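Local structure of Pdx2 protein (Plasmodium falciparum, 2ABW) at residues 129-134 against 150-155; 168-173 against 181-186. The protein hydrolyses glutamine to glutamate and ammonia, which is channelled to the Pdx1 synthase subunit for making pyridoxal 5'-phosphate (vitamin B6). One frame throughout, in Å; residues are numbered along the deposited sequence. Where two conformers were deposited one is given.

Contact 1: 129-134 against 150-155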
# COMPACT_ATOMS: atom_id res chain seq x y z
N ASP A 129 13.93 16.12 -0.32
CA ASP A 129 12.80 15.21 -0.16
C ASP A 129 12.48 14.22 -1.33
O ASP A 129 11.44 13.58 -1.34
CB ASP A 129 11.54 15.95 0.42
CG ASP A 129 10.90 16.95 -0.56
OD1 ASP A 129 11.53 17.29 -1.59
OD2 ASP A 129 9.75 17.42 -0.27
N SER A 130 13.40 14.10 -2.28
CA SER A 130 13.42 12.99 -3.24
C SER A 130 14.78 12.33 -3.32
O SER A 130 15.81 13.01 -3.42
CB SER A 130 13.03 13.46 -4.65
OG SER A 130 14.16 13.85 -5.40
N PHE A 131 14.80 11.01 -3.31
CA PHE A 131 16.01 10.28 -3.38
C PHE A 131 15.72 8.81 -3.68
O PHE A 131 14.59 8.38 -3.47
CB PHE A 131 16.80 10.42 -2.05
CG PHE A 131 16.05 9.94 -0.84
CD1 PHE A 131 16.13 8.64 -0.45
CD2 PHE A 131 15.34 10.84 -0.06
CE1 PHE A 131 15.41 8.18 0.70
CE2 PHE A 131 14.63 10.41 1.07
CZ PHE A 131 14.70 9.09 1.46
N ILE A 132 16.71 8.15 -4.20
CA ILE A 132 16.71 6.69 -4.35
C ILE A 132 17.58 6.09 -3.22
O ILE A 132 18.76 6.52 -3.03
CB ILE A 132 17.20 6.26 -5.68
CG1 ILE A 132 16.18 6.71 -6.76
CG2 ILE A 132 17.36 4.76 -5.68
CD1 ILE A 132 16.67 6.56 -8.21
N CYS A 133 16.99 5.18 -2.46
CA CYS A 133 17.68 4.49 -1.42
C CYS A 133 17.84 3.01 -1.76
O CYS A 133 17.11 2.41 -2.52
CB CYS A 133 16.97 4.70 -0.08
SG CYS A 133 15.39 4.05 -0.01
N SER A 134 18.89 2.42 -1.18
CA SER A 134 19.09 1.00 -1.18
C SER A 134 18.27 0.39 -0.05
O SER A 134 18.32 0.88 1.11
CB SER A 134 20.56 0.68 -0.90
OG SER A 134 20.84 -0.66 -1.29
N ALA A 150 14.57 1.85 -3.84
CA ALA A 150 13.29 2.47 -3.69
C ALA A 150 13.40 3.95 -3.96
O ALA A 150 14.35 4.62 -3.56
CB ALA A 150 12.82 2.32 -2.24
N ALA A 151 12.35 4.50 -4.59
CA ALA A 151 12.28 5.94 -4.83
C ALA A 151 11.35 6.61 -3.83
O ALA A 151 10.13 6.39 -3.83
CB ALA A 151 11.78 6.15 -6.27
N CYS A 152 11.96 7.42 -2.94
CA CYS A 152 11.20 8.10 -1.93
C CYS A 152 10.99 9.53 -2.35
O CYS A 152 11.95 10.23 -2.46
CB CYS A 152 11.99 8.14 -0.63
SG CYS A 152 12.02 6.51 0.16
N ILE A 153 9.76 9.90 -2.62
CA ILE A 153 9.42 11.28 -3.00
C ILE A 153 8.38 11.84 -2.04
O ILE A 153 7.23 11.45 -2.06
CB ILE A 153 8.95 11.34 -4.45
CG1 ILE A 153 10.03 10.77 -5.38
CG2 ILE A 153 8.74 12.82 -4.88
CD1 ILE A 153 9.59 10.88 -6.78
N ARG A 154 8.85 12.74 -1.18
CA ARG A 154 8.04 13.30 -0.11
C ARG A 154 7.38 12.16 0.66
O ARG A 154 6.19 12.14 0.91
CB ARG A 154 7.05 14.32 -0.70
CG ARG A 154 5.68 13.79 -1.16
CD ARG A 154 4.98 14.81 -2.14
NE ARG A 154 3.84 14.17 -2.83
CZ ARG A 154 2.88 14.84 -3.48
NH1 ARG A 154 2.92 16.17 -3.56
NH2 ARG A 154 1.89 14.16 -4.07
N ALA A 155 8.20 11.15 0.99
CA ALA A 155 7.68 9.92 1.55
C ALA A 155 7.14 10.15 2.95
O ALA A 155 7.75 10.93 3.70
CB ALA A 155 8.78 8.88 1.65
O HOH W 1 11.13 11.28 0.87

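Contact 2: 168-173 against 181-186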
# COMPACT_ATOMS: atom_id res chain seq x y z
N VAL A 168 8.58 -5.61 10.02
CA VAL A 168 9.32 -4.64 9.28
C VAL A 168 9.95 -5.41 8.13
O VAL A 168 10.82 -6.35 8.33
CB VAL A 168 10.40 -3.91 10.13
CG1 VAL A 168 11.32 -3.06 9.22
CG2 VAL A 168 9.70 -3.11 11.17
N LEU A 169 9.48 -5.11 6.95
CA LEU A 169 9.87 -5.82 5.76
C LEU A 169 11.11 -5.22 5.11
O LEU A 169 11.91 -5.89 4.47
CB LEU A 169 8.64 -5.85 4.79
CG LEU A 169 8.89 -6.51 3.49
CD1 LEU A 169 9.35 -8.00 3.62
CD2 LEU A 169 7.65 -6.36 2.60
N ALA A 170 11.24 -3.88 5.13
CA ALA A 170 12.40 -3.25 4.52
C ALA A 170 12.74 -1.95 5.24
O ALA A 170 11.82 -1.22 5.67
CB ALA A 170 12.12 -2.92 3.06
N THR A 171 14.03 -1.68 5.39
CA THR A 171 14.56 -0.49 6.00
C THR A 171 15.66 0.05 5.09
O THR A 171 16.10 -0.58 4.14
CB THR A 171 15.15 -0.75 7.36
OG1 THR A 171 16.29 -1.64 7.24
CG2 THR A 171 14.11 -1.35 8.25
N PHE A 172 16.02 1.32 5.34
CA PHE A 172 17.14 1.92 4.64
C PHE A 172 17.84 2.91 5.48
O PHE A 172 17.31 3.35 6.48
CB PHE A 172 16.70 2.61 3.34
CG PHE A 172 15.78 3.82 3.53
CD1 PHE A 172 14.40 3.65 3.53
CD2 PHE A 172 16.27 5.08 3.55
CE1 PHE A 172 13.59 4.73 3.67
CE2 PHE A 172 15.46 6.15 3.66
CZ PHE A 172 14.14 5.97 3.71
N SER A 173 19.05 3.25 5.09
CA SER A 173 19.77 4.29 5.78
C SER A 173 19.99 5.41 4.83
O SER A 173 20.24 5.18 3.65
CB SER A 173 21.12 3.73 6.27
OG SER A 173 20.80 2.88 7.38
N ILE A 181 15.60 3.70 8.74
CA ILE A 181 14.28 4.26 8.36
C ILE A 181 13.43 3.11 7.83
O ILE A 181 13.91 2.28 7.05
CB ILE A 181 14.42 5.39 7.32
CG1 ILE A 181 15.39 6.47 7.81
CG2 ILE A 181 13.06 5.97 7.02
CD1 ILE A 181 15.47 7.70 6.87
N ILE A 182 12.18 2.99 8.29
CA ILE A 182 11.31 1.88 7.88
C ILE A 182 10.63 2.25 6.56
O ILE A 182 9.91 3.23 6.49
CB ILE A 182 10.25 1.60 8.95
CG1 ILE A 182 10.93 1.22 10.28
CG2 ILE A 182 9.25 0.48 8.49
CD1 ILE A 182 9.96 1.06 11.47
N ALA A 183 10.89 1.42 5.54
CA ALA A 183 10.36 1.63 4.21
C ALA A 183 9.09 0.81 3.90
O ALA A 183 8.28 1.23 3.09
CB ALA A 183 11.47 1.38 3.14
N ALA A 184 9.00 -0.39 4.46
CA ALA A 184 7.91 -1.31 4.16
C ALA A 184 7.62 -2.11 5.39
O ALA A 184 8.49 -2.53 6.17
CB ALA A 184 8.30 -2.19 3.06
N VAL A 185 6.32 -2.29 5.64
CA VAL A 185 5.83 -3.12 6.75
C VAL A 185 4.76 -4.05 6.23
O VAL A 185 4.10 -3.75 5.21
CB VAL A 185 5.22 -2.26 7.89
CG1 VAL A 185 6.37 -1.51 8.61
CG2 VAL A 185 4.14 -1.29 7.46
N GLU A 186 4.56 -5.14 6.95
CA GLU A 186 3.52 -6.09 6.58
C GLU A 186 2.85 -6.56 7.86
O GLU A 186 3.53 -6.90 8.85
CB GLU A 186 4.17 -7.25 5.79
CG GLU A 186 3.11 -8.23 5.20
CD GLU A 186 3.73 -9.17 4.17
OE1 GLU A 186 4.99 -9.30 4.15
OE2 GLU A 186 3.01 -9.87 3.47

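Contact 1: 129-134 against 150-155
Phe131 and Cys152 exchange two backbone hydrogen bonds: Phe131 O accepts from Cys152 N at 2.8 Å, and Phe131 N donates to Cys152 O at 3.1 Å. Cys133 and Ala150 form the next hydrogen-bonded pair, each N donating a hydrogen bond to the other's O, so all four amides and all four carbonyls of the two pairs are satisfied within the ladder. Ile132-Ala151 lies between them and Ser130-Ile153 beyond Phe131-Cys152, both non-hydrogen-bonded; here the carbonyls gain CA-H...O contacts, Ser130 CA coming within 3.2 Å of Cys152 O. At the open end Asp129 O is gripped twice. Arg154 N reaches it at 2.7 Å in an almost straight bond (176° at the hydrogen), and a water donates to it while accepting from Ala155 N at 2.9 Å, tying the turn after the strand to the ladder. With CG between its backbone N and carbonyl carbon (chi1 59°), the Phe131 ring leans over the partner strand, and Cys152 CB sits over one ring face, 3.8 Å from the centroid, as a CH-pi contact; Cys152 SG stands obliquely to the same ring. Cys133 SG lies 3.8 Å from Ala150 CB. On the other face Ile153 touches the loop of Leu199. The backbone of Ala151 is hydrogen-bonded to that of His196, the probable charge-relay histidine. The arrangement is an antiparallel hairpin whose second strand ends at Ile153 and, with Arg154 just after it, reaches the probable L-glutamine site of a class I glutamine amidotransferase of the PdxT/SNO family.

Contact 2: 168-173 against 181-186
Phe172 lies across Ile181, and the two residues form a hydrogen-bonded antiparallel pair through Phe172 N to Ile181 O and Ile181 N to Phe172 O. The phenylalanine can be followed outward. CB and CG lie beside strand 130-137, and chi1 of 65° swings the ring toward the partner strand. On one side of the ring Phe172 CD1 meets Ala183 CB, in plane at the edge, 3.7 Å away. Further out, Ile181 CB rests over one ring face, 3.8 Å from the centroid and 15° off the normal, a CH-pi contact. In the Ile181 conformer given, its CD1 lies 3.6 Å from Phe172 CE2, and its CG2 meets Phe172 CE1 and, at 3.5 Å, the tip atom CZ.

The strands belong to a beta hairpin in the central mixed sheet, and two classic beta bulges interrupt its ladder. Ala184 O accepts from both Leu169 N (2.9 Å) and Ala170 N, which approach from the same side and above its carbonyl plane. Ala170 O also accepts two, Ala183 N (2.8 Å) and Ala184 N, both tilted to the same side of its plane. The extra residues shift the register, and Ala170 CB and Ala184 CB meet at 3.9 Å. On the face of Val168 and Ile182 these two side chains cross at about a right angle. At the far end, Glu186 turns to other partners, its carboxylate hydrogen-bonded to Tyr208 and salt-bridged to Lys212 of helix 204-219.

Overall arrangement
Both contacts are hairpins in series along the chain, and they share one mixed sheet, where strands 130-137 and 167-174 are neighbours. Their centres lie 13 Å apart. Contact 1 includes the outermost strand, 149-153, and mixes buried residues with exposed ones beside the probable catalytic histidine; none of the touching residues of contact 2 is exposed, and it stands further from the active site. The ladder of 129-134 with 150-155 is regular and ends in a water bridge, whereas that of 168-173 with 181-186 is bulged, with shared carbonyl acceptors. They join through Phe172: Phe172 CE2 packs 3.6 Å from Phe131 CE1, and Phe172 also touches Cys133.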